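PDB 1LJ8: mannitol dehydrogenase from Pseudomonas fluorescens, which binds NAD and probably catalyses the NAD-dependent interconversion of mannitol and fructose as a long-chain dehydrogenase. Local coordinates for residues Q153-L156 against P162-V165; L56-C61 against E123-S128; V328-A333 against A403-A408; D324-A329 against H487-P492. All blocks are in the same frame, centred on the assembly; numbering follows the deposited sequence.

Contact 1 of 4, residues Q153-L156 against P162-V165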
loop_
_atom_site.group_PDB
_atom_site.type_symbol
_atom_site.label_atom_id
_atom_site.label_comp_id
_atom_site.label_asym_id
_atom_site.label_seq_id
_atom_site.Cartn_x
_atom_site.Cartn_y
_atom_site.Cartn_z
ATOM N N GLN A 153 -0.825 -10.952 20.892
ATOM C CA GLN A 153 -0.723 -11.554 22.240
ATOM C C GLN A 153 0.750 -11.751 22.616
ATOM O O GLN A 153 1.122 -11.594 23.804
ATOM C CB GLN A 153 -1.423 -12.920 22.300
ATOM C CG GLN A 153 -2.938 -12.823 22.402
ATOM C CD GLN A 153 -3.382 -12.053 23.641
ATOM O OE1 GLN A 153 -3.041 -12.427 24.779
ATOM N NE2 GLN A 153 -4.119 -10.961 23.435
ATOM N N HIS A 154 1.571 -12.133 21.635
ATOM C CA HIS A 154 2.999 -12.303 21.894
ATOM C C HIS A 154 3.607 -11.007 22.424
ATOM O O HIS A 154 4.302 -10.993 23.455
ATOM C CB HIS A 154 3.781 -12.728 20.620
ATOM C CG HIS A 154 5.266 -12.664 20.807
ATOM N ND1 HIS A 154 5.977 -11.481 20.734
ATOM C CD2 HIS A 154 6.155 -13.614 21.179
ATOM C CE1 HIS A 154 7.242 -11.707 21.048
ATOM N NE2 HIS A 154 7.375 -12.994 21.323
ATOM N N ASP A 155 3.335 -9.893 21.745
ATOM C CA ASP A 155 3.921 -8.630 22.175
ATOM C C ASP A 155 3.428 -8.143 23.553
ATOM O O ASP A 155 4.172 -7.497 24.297
ATOM C CB ASP A 155 3.697 -7.562 21.086
ATOM C CG ASP A 155 4.631 -7.739 19.910
ATOM O OD1 ASP A 155 5.245 -8.819 19.789
ATOM O OD2 ASP A 155 4.737 -6.789 19.110
ATOM N N LEU A 156 2.177 -8.470 23.905
ATOM C CA LEU A 156 1.667 -8.081 25.201
ATOM C C LEU A 156 2.397 -8.899 26.276
ATOM O O LEU A 156 2.737 -8.351 27.320
ATOM C CB LEU A 156 0.153 -8.306 25.259
ATOM C CG LEU A 156 -0.598 -7.336 24.310
ATOM C CD1 LEU A 156 -2.071 -7.738 24.245
ATOM C CD2 LEU A 156 -0.462 -5.919 24.797
ATOM N N PRO A 162 9.441 -7.560 21.325
ATOM C CA PRO A 162 8.308 -7.511 20.398
ATOM C C PRO A 162 8.638 -7.997 19.000
ATOM O O PRO A 162 9.805 -8.089 18.601
ATOM C CB PRO A 162 7.914 -6.015 20.397
ATOM C CG PRO A 162 9.259 -5.338 20.468
ATOM C CD PRO A 162 9.988 -6.211 21.581
ATOM N N LYS A 163 7.582 -8.308 18.261
ATOM C CA LYS A 163 7.736 -8.748 16.898
ATOM C C LYS A 163 6.912 -7.845 15.983
ATOM O O LYS A 163 7.178 -7.818 14.785
ATOM C CB LYS A 163 7.240 -10.166 16.708
ATOM C CG LYS A 163 7.925 -11.193 17.598
ATOM C CD LYS A 163 7.499 -12.582 17.150
ATOM C CE LYS A 163 6.025 -12.612 16.783
ATOM N NZ LYS A 163 5.730 -13.885 16.054
ATOM N N THR A 164 5.924 -7.138 16.527
ATOM C CA THR A 164 5.062 -6.316 15.659
ATOM C C THR A 164 5.353 -4.845 15.727
ATOM O O THR A 164 6.003 -4.350 16.635
ATOM C CB THR A 164 3.557 -6.459 15.991
ATOM O OG1 THR A 164 3.251 -5.738 17.208
ATOM C CG2 THR A 164 3.202 -7.940 16.168
ATOM N N VAL A 165 4.792 -4.121 14.758
ATOM C CA VAL A 165 4.996 -2.702 14.756
ATOM C C VAL A 165 4.503 -2.067 16.076
ATOM O O VAL A 165 5.117 -1.125 16.607
ATOM C CB VAL A 165 4.291 -2.095 13.479
ATOM C CG1 VAL A 165 2.815 -2.446 13.495
ATOM C CG2 VAL A 165 4.460 -0.616 13.442
#
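Asp155, on helix 150-157, pushes its carboxylate against the backbone of Lys163 and Thr164, and hydrogen bonds to both oxygens make up most of the contact. OD2 has two donors from one residue: Thr164 N approaches Asp155 OD2 at 2.9 Å on the syn lone pair, while Thr164 OG1 comes down from above the carboxylate plane, 2.6 Å from Asp155 OD2. Asp155 OD1 receives Lys163 N at 2.8 Å, on its syn side but tilted out of plane. Asp155 OD1 also takes His154 ND1 at 2.9 Å, in the imidazole plane, and this His-carboxylate bond fixes the rotation of the ring.

Pro162 CB packs against the carboxylate, 3.5 Å from Asp155 OD2. Lys163 adds a CH-pi contact, its CD 4.0 Å from the centroid of the His154 ring, almost directly over its face. The lysine chain crosses the ring at about a right angle, and its bend at chi3 (-40°) keeps CE near the ring as well.

Thr164 is the N-cap of helix 165-178, its OG1 also bonded to Gly167 N, and its side chain lies about 6 Å from the bound NAD. With four donors gripping a buried carboxylate, Asp155 is likely to stay ionised and to anchor this helix start within the NAD-binding Rossmann domain.

Contact 2 of 4, residues L56-C61 against E123-S128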
loop_
_atom_site.group_PDB
_atom_site.type_symbol
_atom_site.label_atom_id
_atom_site.label_comp_id
_atom_site.label_asym_id
_atom_site.label_seq_id
_atom_site.Cartn_x
_atom_site.Cartn_y
_atom_site.Cartn_z
ATOM N N LEU A 56 19.408 17.520 5.246
ATOM C CA LEU A 56 20.379 16.429 5.221
ATOM C C LEU A 56 20.354 15.655 6.535
ATOM O O LEU A 56 20.979 14.581 6.648
ATOM C CB LEU A 56 21.789 16.955 4.981
ATOM C CG LEU A 56 21.991 17.772 3.704
ATOM C CD1 LEU A 56 23.460 18.179 3.563
ATOM C CD2 LEU A 56 21.617 16.966 2.527
ATOM N N ASP A 57 19.623 16.190 7.513
ATOM C CA ASP A 57 19.494 15.543 8.802
ATOM C C ASP A 57 18.214 14.706 8.885
ATOM O O ASP A 57 17.794 14.268 9.982
ATOM C CB ASP A 57 19.535 16.581 9.928
ATOM C CG ASP A 57 18.419 17.587 9.850
ATOM O OD1 ASP A 57 18.132 18.116 8.741
ATOM O OD2 ASP A 57 17.848 17.870 10.924
ATOM N N TRP A 58 17.629 14.449 7.716
ATOM C CA TRP A 58 16.395 13.648 7.648
ATOM C C TRP A 58 16.576 12.351 6.848
ATOM O O TRP A 58 15.667 11.876 6.157
ATOM C CB TRP A 58 15.253 14.486 7.059
ATOM C CG TRP A 58 14.765 15.518 8.070
ATOM C CD1 TRP A 58 15.018 16.874 8.065
ATOM C CD2 TRP A 58 13.911 15.277 9.180
ATOM N NE1 TRP A 58 14.351 17.486 9.122
ATOM C CE2 TRP A 58 13.661 16.527 9.811
ATOM C CE3 TRP A 58 13.316 14.124 9.710
ATOM C CZ2 TRP A 58 12.826 16.657 10.958
ATOM C CZ3 TRP A 58 12.485 14.248 10.854
ATOM C CH2 TRP A 58 12.249 15.520 11.464
ATOM N N SER A 59 17.779 11.789 6.945
ATOM C CA SER A 59 18.039 10.506 6.294
ATOM C C SER A 59 17.133 9.442 6.897
ATOM O O SER A 59 16.685 9.547 8.034
ATOM C CB SER A 59 19.499 10.074 6.524
ATOM O OG SER A 59 19.797 8.887 5.775
ATOM N N ILE A 60 16.881 8.391 6.123
ATOM C CA ILE A 60 16.010 7.312 6.558
ATOM C C ILE A 60 16.767 6.055 6.990
ATOM O O ILE A 60 17.702 5.603 6.308
ATOM C CB ILE A 60 15.088 6.918 5.384
ATOM C CG1 ILE A 60 14.171 8.101 5.041
ATOM C CG2 ILE A 60 14.248 5.639 5.714
ATOM C CD1 ILE A 60 13.696 8.031 3.508
ATOM N N CYS A 61 16.379 5.509 8.142
ATOM C CA CYS A 61 16.916 4.219 8.592
ATOM C C CYS A 61 15.761 3.237 8.338
ATOM O O CYS A 61 14.678 3.333 8.966
ATOM C CB CYS A 61 17.256 4.229 10.104
ATOM S SG CYS A 61 17.993 2.599 10.572
ATOM N N GLU A 123 17.526 11.538 17.584
ATOM C CA GLU A 123 17.622 12.025 16.206
ATOM C C GLU A 123 16.436 11.533 15.389
ATOM O O GLU A 123 16.057 12.196 14.403
ATOM C CB GLU A 123 18.897 11.535 15.502
ATOM C CG GLU A 123 20.199 12.004 16.137
ATOM C CD GLU A 123 20.426 11.396 17.509
ATOM O OE1 GLU A 123 19.964 10.251 17.751
ATOM O OE2 GLU A 123 21.095 12.065 18.336
ATOM N N ILE A 124 15.883 10.377 15.775
ATOM C CA ILE A 124 14.732 9.818 15.041
ATOM C C ILE A 124 13.500 10.555 15.542
ATOM O O ILE A 124 13.071 10.405 16.691
ATOM C CB ILE A 124 14.587 8.294 15.275
ATOM C CG1 ILE A 124 15.840 7.600 14.723
ATOM C CG2 ILE A 124 13.273 7.758 14.643
ATOM C CD1 ILE A 124 16.017 7.801 13.200
ATOM N N ARG A 125 12.912 11.326 14.635
ATOM C CA ARG A 125 11.765 12.192 14.976
ATOM C C ARG A 125 10.456 11.809 14.309
ATOM O O ARG A 125 9.399 12.334 14.679
ATOM C CB ARG A 125 12.111 13.665 14.639
ATOM C CG ARG A 125 13.159 14.304 15.596
ATOM C CD ARG A 125 13.984 15.387 14.869
ATOM N NE ARG A 125 15.024 14.750 14.076
ATOM C CZ ARG A 125 15.759 15.320 13.116
ATOM N NH1 ARG A 125 15.574 16.588 12.775
ATOM N NH2 ARG A 125 16.723 14.612 12.533
ATOM N N ILE A 126 10.545 10.903 13.336
ATOM C CA ILE A 126 9.343 10.395 12.655
ATOM C C ILE A 126 9.554 8.899 12.450
ATOM O O ILE A 126 10.665 8.483 12.038
ATOM C CB ILE A 126 9.181 11.014 11.226
ATOM C CG1 ILE A 126 8.800 12.500 11.325
ATOM C CG2 ILE A 126 8.057 10.257 10.454
ATOM C CD1 ILE A 126 9.040 13.238 9.981
ATOM N N VAL A 127 8.536 8.102 12.782
ATOM C CA VAL A 127 8.533 6.649 12.481
ATOM C C VAL A 127 7.421 6.553 11.398
ATOM O O VAL A 127 6.240 6.803 11.678
ATOM C CB VAL A 127 8.146 5.767 13.706
ATOM C CG1 VAL A 127 8.029 4.256 13.258
ATOM C CG2 VAL A 127 9.273 5.875 14.758
ATOM N N SER A 128 7.820 6.240 10.165
ATOM C CA SER A 128 6.877 6.122 9.075
ATOM C C SER A 128 6.585 4.658 8.770
ATOM O O SER A 128 7.379 3.751 9.089
ATOM C CB SER A 128 7.393 6.854 7.838
ATOM O OG SER A 128 8.712 6.439 7.534
#
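The indole of Trp58 and the guanidinium of Arg125 lie stacked, planes 27° apart, in a cation-pi pair at one end of the Rossmann sheet, where the loops lead into its parallel strands 59-64 and 126-129. Arg125 CZ stands 3.9 Å from the centroid of the six-membered ring of Trp58, close to the ring normal. NH1 is shifted toward the rim, and Arg125 NH1 comes within 3.3 Å of Trp58 CZ2. Along the edge of the guanidinium, oxygens gather in its plane. Asp57 OD2 closes a salt bridge with Arg125 NH1 at 3.2 Å, although the nitrogen meets that carboxylate from above rather than in its plane. Arg125 NH2 makes a weak bond to Asp57 O, bent at the hydrogen. Within its own segment, in the loop leading into strand 126-129, Arg125 grips Glu123 O side-on with two nitrogens, NE at 2.8 Å from Glu123 O and NH2 a little farther. The bend at chi3 (-80°) curls the chain back to that carbonyl while keeping the flat group over the indole. A leucine in place of Arg125 would probably leave Asp57 without its charge partner and Glu123 O without these two donors, with the indole face losing its flat cationic cover. Strand 27-32 runs between the two joined strands, and its Ile29 touches Trp58, as does Pro275 from a loop. Beyond the guanidinium, Ile126 meets the far end of the same indole obliquely, its CD1 3.7 Å from Trp58 CZ3.

Contact 3 of 4, residues V328-A333 against A403-A408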
loop_
_atom_site.group_PDB
_atom_site.type_symbol
_atom_site.label_atom_id
_atom_site.label_comp_id
_atom_site.label_asym_id
_atom_site.label_seq_id
_atom_site.Cartn_x
_atom_site.Cartn_y
_atom_site.Cartn_z
ATOM N N VAL A 328 -12.311 -1.457 -19.673
ATOM C CA VAL A 328 -12.355 -0.005 -19.520
ATOM C C VAL A 328 -13.775 0.442 -19.249
ATOM O O VAL A 328 -14.018 1.260 -18.367
ATOM C CB VAL A 328 -11.828 0.721 -20.818
ATOM C CG1 VAL A 328 -11.884 2.215 -20.657
ATOM C CG2 VAL A 328 -10.377 0.283 -21.121
ATOM N N ALA A 329 -14.735 -0.091 -20.016
ATOM C CA ALA A 329 -16.153 0.295 -19.821
ATOM C C ALA A 329 -16.654 -0.111 -18.431
ATOM O O ALA A 329 -17.404 0.630 -17.758
ATOM C CB ALA A 329 -17.020 -0.334 -20.909
ATOM N N TYR A 330 -16.263 -1.303 -18.007
ATOM C CA TYR A 330 -16.641 -1.763 -16.659
ATOM C C TYR A 330 -16.061 -0.852 -15.561
ATOM O O TYR A 330 -16.787 -0.452 -14.633
ATOM C CB TYR A 330 -16.164 -3.215 -16.481
ATOM C CG TYR A 330 -16.338 -3.787 -15.079
ATOM C CD1 TYR A 330 -17.597 -3.920 -14.491
ATOM C CD2 TYR A 330 -15.226 -4.225 -14.367
ATOM C CE1 TYR A 330 -17.735 -4.488 -13.215
ATOM C CE2 TYR A 330 -15.341 -4.789 -13.102
ATOM C CZ TYR A 330 -16.598 -4.922 -12.533
ATOM O OH TYR A 330 -16.732 -5.512 -11.283
HETATM N N MSE A 331 -14.766 -0.521 -15.648
HETATM C CA MSE A 331 -14.149 0.400 -14.657
HETATM C C MSE A 331 -14.864 1.764 -14.641
HETATM O O MSE A 331 -15.153 2.330 -13.572
HETATM C CB MSE A 331 -12.665 0.643 -15.000
HETATM C CG MSE A 331 -12.000 1.833 -14.244
HETATM SE SE MSE A 331 -10.085 1.818 -14.787
HETATM C CE MSE A 331 -9.542 3.480 -13.897
ATOM N N ARG A 332 -15.157 2.298 -15.830
ATOM C CA ARG A 332 -15.842 3.591 -15.871
ATOM C C ARG A 332 -17.228 3.509 -15.243
ATOM O O ARG A 332 -17.648 4.422 -14.519
ATOM C CB ARG A 332 -15.961 4.103 -17.317
ATOM C CG ARG A 332 -14.672 4.549 -17.945
ATOM C CD ARG A 332 -14.992 5.306 -19.234
ATOM N NE ARG A 332 -13.806 5.609 -20.042
ATOM C CZ ARG A 332 -12.983 6.644 -19.850
ATOM N NH1 ARG A 332 -13.187 7.506 -18.859
ATOM N NH2 ARG A 332 -11.967 6.832 -20.687
ATOM N N ALA A 333 -17.935 2.413 -15.498
ATOM C CA ALA A 333 -19.280 2.271 -14.914
ATOM C C ALA A 333 -19.172 2.155 -13.382
ATOM O O ALA A 333 -19.941 2.750 -12.639
ATOM C CB ALA A 333 -19.976 1.031 -15.484
ATOM N N ALA A 403 -20.418 -4.284 -8.346
ATOM C CA ALA A 403 -19.513 -4.468 -7.192
ATOM C C ALA A 403 -19.482 -5.928 -6.767
ATOM O O ALA A 403 -18.445 -6.455 -6.326
ATOM C CB ALA A 403 -19.964 -3.574 -6.019
ATOM N N ALA A 404 -20.632 -6.595 -6.898
ATOM C CA ALA A 404 -20.701 -8.021 -6.558
ATOM C C ALA A 404 -19.796 -8.816 -7.477
ATOM O O ALA A 404 -19.224 -9.817 -7.057
ATOM C CB ALA A 404 -22.201 -8.570 -6.671
ATOM N N LEU A 405 -19.659 -8.379 -8.719
ATOM C CA LEU A 405 -18.810 -9.106 -9.678
ATOM C C LEU A 405 -17.356 -9.091 -9.204
ATOM O O LEU A 405 -16.642 -10.063 -9.435
ATOM C CB LEU A 405 -18.924 -8.488 -11.107
ATOM C CG LEU A 405 -18.039 -9.160 -12.182
ATOM C CD1 LEU A 405 -18.492 -10.652 -12.354
ATOM C CD2 LEU A 405 -18.162 -8.401 -13.528
ATOM N N VAL A 406 -16.911 -8.005 -8.556
ATOM C CA VAL A 406 -15.527 -7.972 -8.053
ATOM C C VAL A 406 -15.311 -9.112 -7.037
ATOM O O VAL A 406 -14.271 -9.801 -7.038
ATOM C CB VAL A 406 -15.202 -6.629 -7.350
ATOM C CG1 VAL A 406 -13.689 -6.623 -6.953
ATOM C CG2 VAL A 406 -15.529 -5.438 -8.261
ATOM N N VAL A 407 -16.283 -9.282 -6.132
ATOM C CA VAL A 407 -16.203 -10.308 -5.091
ATOM C C VAL A 407 -16.323 -11.723 -5.708
ATOM O O VAL A 407 -15.643 -12.663 -5.269
ATOM C CB VAL A 407 -17.313 -10.086 -3.996
ATOM C CG1 VAL A 407 -17.171 -11.131 -2.831
ATOM C CG2 VAL A 407 -17.174 -8.683 -3.412
ATOM N N ALA A 408 -17.229 -11.880 -6.682
ATOM C CA ALA A 408 -17.403 -13.149 -7.360
ATOM C C ALA A 408 -16.087 -13.500 -8.117
ATOM O O ALA A 408 -15.649 -14.686 -8.156
ATOM C CB ALA A 408 -18.594 -13.034 -8.368
#
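Tyr330 crosses from helix 325-339 to Leu405 and Val406 on helix 401-413, and it alone carries the contact from its side. Its CG lies anti to the backbone N (chi1 173°), and CB points toward the other helix, which carries the ring over to helix 401-413. The side chain also touches Ala305 and Leu309 of helix 289-313, and Leu488 of helix 463-488 meets it at CE1. Farther out, Tyr330 CE1 reaches Leu405 CD2 at 3.9 Å, and CZ rests on the same methyl, which comes at the ring obliquely. At the tip, Tyr330 OH meets Val406 CG2 at 3.3 Å, that methyl lying near the ring plane. Tyr330 OH also lies 3.7 Å from Leu405 CB, so it sits among carbons of both residues. Its polar need is met just before the segment, by a hydrogen bond to Arg402 O. A phenylalanine here would probably keep much of the ring packing but leave Arg402 O without this donor and open a small gap beside Val406 CG2. The contact thus ties two helices of the all-helical C-terminal part by packing around one buried polar tip, whose hydrogen bond to Arg402 O probably offsets the cost of burying a hydroxyl among these carbons.

Contact 4 of 4, residues D324-A329 against H487-P492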
loop_
_atom_site.group_PDB
_atom_site.type_symbol
_atom_site.label_atom_id
_atom_site.label_comp_id
_atom_site.label_asym_id
_atom_site.label_seq_id
_atom_site.Cartn_x
_atom_site.Cartn_y
_atom_site.Cartn_z
ATOM N N ASP A 324 -8.366 -3.737 -23.206
ATOM C CA ASP A 324 -9.616 -4.486 -23.429
ATOM C C ASP A 324 -10.766 -3.492 -23.197
ATOM O O ASP A 324 -11.054 -3.086 -22.053
ATOM C CB ASP A 324 -9.714 -5.668 -22.447
ATOM C CG ASP A 324 -10.897 -6.582 -22.767
ATOM O OD1 ASP A 324 -11.961 -6.053 -23.142
ATOM O OD2 ASP A 324 -10.766 -7.818 -22.640
ATOM N N PRO A 325 -11.465 -3.086 -24.274
ATOM C CA PRO A 325 -12.532 -2.122 -24.044
ATOM C C PRO A 325 -13.636 -2.524 -23.091
ATOM O O PRO A 325 -14.290 -1.651 -22.540
ATOM C CB PRO A 325 -13.072 -1.820 -25.469
ATOM C CG PRO A 325 -11.938 -2.231 -26.386
ATOM C CD PRO A 325 -11.348 -3.439 -25.704
ATOM N N LEU A 326 -13.860 -3.818 -22.890
ATOM C CA LEU A 326 -14.911 -4.212 -21.958
ATOM C C LEU A 326 -14.446 -3.913 -20.543
ATOM O O LEU A 326 -15.254 -3.543 -19.705
ATOM C CB LEU A 326 -15.207 -5.691 -22.062
ATOM C CG LEU A 326 -15.960 -6.251 -23.270
ATOM C CD1 LEU A 326 -16.003 -7.766 -23.147
ATOM C CD2 LEU A 326 -17.373 -5.667 -23.289
ATOM N N PHE A 327 -13.144 -4.081 -20.274
ATOM C CA PHE A 327 -12.633 -3.770 -18.922
ATOM C C PHE A 327 -12.682 -2.258 -18.665
ATOM O O PHE A 327 -13.021 -1.812 -17.538
ATOM C CB PHE A 327 -11.191 -4.292 -18.744
ATOM C CG PHE A 327 -11.106 -5.759 -18.425
ATOM C CD1 PHE A 327 -11.445 -6.715 -19.377
ATOM C CD2 PHE A 327 -10.674 -6.197 -17.152
ATOM C CE1 PHE A 327 -11.356 -8.069 -19.097
ATOM C CE2 PHE A 327 -10.584 -7.556 -16.859
ATOM C CZ PHE A 327 -10.918 -8.499 -17.827
ATOM N N VAL A 328 -12.311 -1.457 -19.673
ATOM C CA VAL A 328 -12.355 -0.005 -19.520
ATOM C C VAL A 328 -13.775 0.442 -19.249
ATOM O O VAL A 328 -14.018 1.260 -18.367
ATOM C CB VAL A 328 -11.828 0.721 -20.818
ATOM C CG1 VAL A 328 -11.884 2.215 -20.657
ATOM C CG2 VAL A 328 -10.377 0.283 -21.121
ATOM N N ALA A 329 -14.735 -0.091 -20.016
ATOM C CA ALA A 329 -16.153 0.295 -19.821
ATOM C C ALA A 329 -16.654 -0.111 -18.431
ATOM O O ALA A 329 -17.404 0.630 -17.758
ATOM C CB ALA A 329 -17.020 -0.334 -20.909
ATOM N N HIS A 487 -22.642 -9.131 -20.856
ATOM C CA HIS A 487 -24.033 -9.109 -20.363
ATOM C C HIS A 487 -24.250 -7.988 -19.349
ATOM O O HIS A 487 -25.251 -7.254 -19.396
ATOM C CB HIS A 487 -24.401 -10.467 -19.739
ATOM C CG HIS A 487 -24.503 -11.585 -20.745
ATOM N ND1 HIS A 487 -24.578 -12.915 -20.384
ATOM C CD2 HIS A 487 -24.550 -11.563 -22.096
ATOM C CE1 HIS A 487 -24.668 -13.663 -21.470
ATOM N NE2 HIS A 487 -24.653 -12.867 -22.523
ATOM N N LEU A 488 -23.296 -7.834 -18.431
ATOM C CA LEU A 488 -23.421 -6.839 -17.390
ATOM C C LEU A 488 -23.492 -5.415 -17.901
ATOM O O LEU A 488 -24.289 -4.601 -17.395
ATOM C CB LEU A 488 -22.250 -6.990 -16.390
ATOM C CG LEU A 488 -22.148 -5.916 -15.286
ATOM C CD1 LEU A 488 -23.337 -6.061 -14.359
ATOM C CD2 LEU A 488 -20.842 -6.070 -14.497
ATOM N N LEU A 489 -22.671 -5.118 -18.900
ATOM C CA LEU A 489 -22.584 -3.776 -19.443
ATOM C C LEU A 489 -23.849 -3.336 -20.161
ATOM O O LEU A 489 -23.970 -2.172 -20.554
ATOM C CB LEU A 489 -21.332 -3.645 -20.332
ATOM C CG LEU A 489 -20.077 -3.667 -19.416
ATOM C CD1 LEU A 489 -18.805 -3.871 -20.236
ATOM C CD2 LEU A 489 -20.000 -2.386 -18.580
ATOM N N LYS A 490 -24.793 -4.261 -20.294
ATOM C CA LYS A 490 -26.080 -3.963 -20.936
ATOM C C LYS A 490 -27.228 -3.756 -19.930
ATOM O O LYS A 490 -28.325 -3.373 -20.322
ATOM C CB LYS A 490 -26.408 -5.057 -21.937
ATOM C CG LYS A 490 -25.399 -5.134 -23.067
ATOM C CD LYS A 490 -25.524 -3.929 -23.956
ATOM C CE LYS A 490 -24.778 -4.109 -25.257
ATOM N NZ LYS A 490 -25.072 -3.010 -26.254
ATOM N N LYS A 491 -26.980 -3.981 -18.637
ATOM C CA LYS A 491 -28.011 -3.742 -17.611
ATOM C C LYS A 491 -28.220 -2.224 -17.532
ATOM O O LYS A 491 -27.293 -1.457 -17.786
ATOM C CB LYS A 491 -27.551 -4.234 -16.231
ATOM C CG LYS A 491 -27.975 -5.659 -15.862
ATOM C CD LYS A 491 -27.977 -5.809 -14.331
ATOM C CE LYS A 491 -28.756 -7.027 -13.859
ATOM N NZ LYS A 491 -28.903 -7.003 -12.367
ATOM N N PRO A 492 -29.440 -1.770 -17.179
ATOM C CA PRO A 492 -29.735 -0.332 -17.075
ATOM C C PRO A 492 -28.919 0.417 -16.020
ATOM O O PRO A 492 -28.765 1.644 -16.091
ATOM C CB PRO A 492 -31.234 -0.308 -16.762
ATOM C CG PRO A 492 -31.474 -1.622 -16.067
ATOM C CD PRO A 492 -30.654 -2.568 -16.924
#
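Leu489 packs against one turn of helix 325-339, where Leu326 and Ala329, three residues apart, line the side it meets. The two leucines cross obliquely and touch through single methyls: Leu489 CD1 lies 3.8 Å from Leu326 CD2. Leu326 sets off along the flank of its helix, its CG anti to the carbonyl carbon (chi1 -73°), and only the end of the chain swings over to meet the partner. In Leu489 the bond to CB already points toward the helix, and both methyls touch it, CD1 entering between side chain and backbone. Leu489 CD1 is also 3.6 Å from Leu326 O and 4.0 Å from Ala329 CB, which itself faces the incoming leucine. The second branch takes the backbone, with Leu489 CD2 at 4.0 Å from Ala329 C. No hydrogen bond crosses, so the contact is purely van der Waals and lies at the surface.

Each segment is shaped by bonds of its own. Asp324 caps the start of helix 325-339, its OD1 accepting from Leu326 N at 2.9 Å, and a type I turn from Leu488 to Lys491 ends in a tail tied down by the salt bridge of Lys491 NZ with Glu399. Among the surrounding helices, Leu326 also leans on Thr482 and Lys486 of helix 463-488, while Phe327 packs inward on Val481 and Leu485 of that helix and on Leu306 and Leu309 of helix 289-313; Leu488 turns to helix 401-413.

Overall arrangement
Contacts 1 and 2 belong to the Rossmann part and are partly buried; contacts 3 and 4 lie on the opposite side of the chain's centre, among helices. The first pair is polar: contact 1 lies at a helix start near the NAD, whereas contact 2 lies away from the cofactor-binding residues, at the strand starts. Their centres are 23 Å apart and they do not touch. Contacts 3 and 4 rely on apolar packing, one buried and one at the surface, and both use helix 325-339. With centres only 8 Å apart they join directly, Leu405 CD2 lying 3.7 Å from Leu488 CD2, so helices 325-339, 401-413 and 463-488 pack as one group.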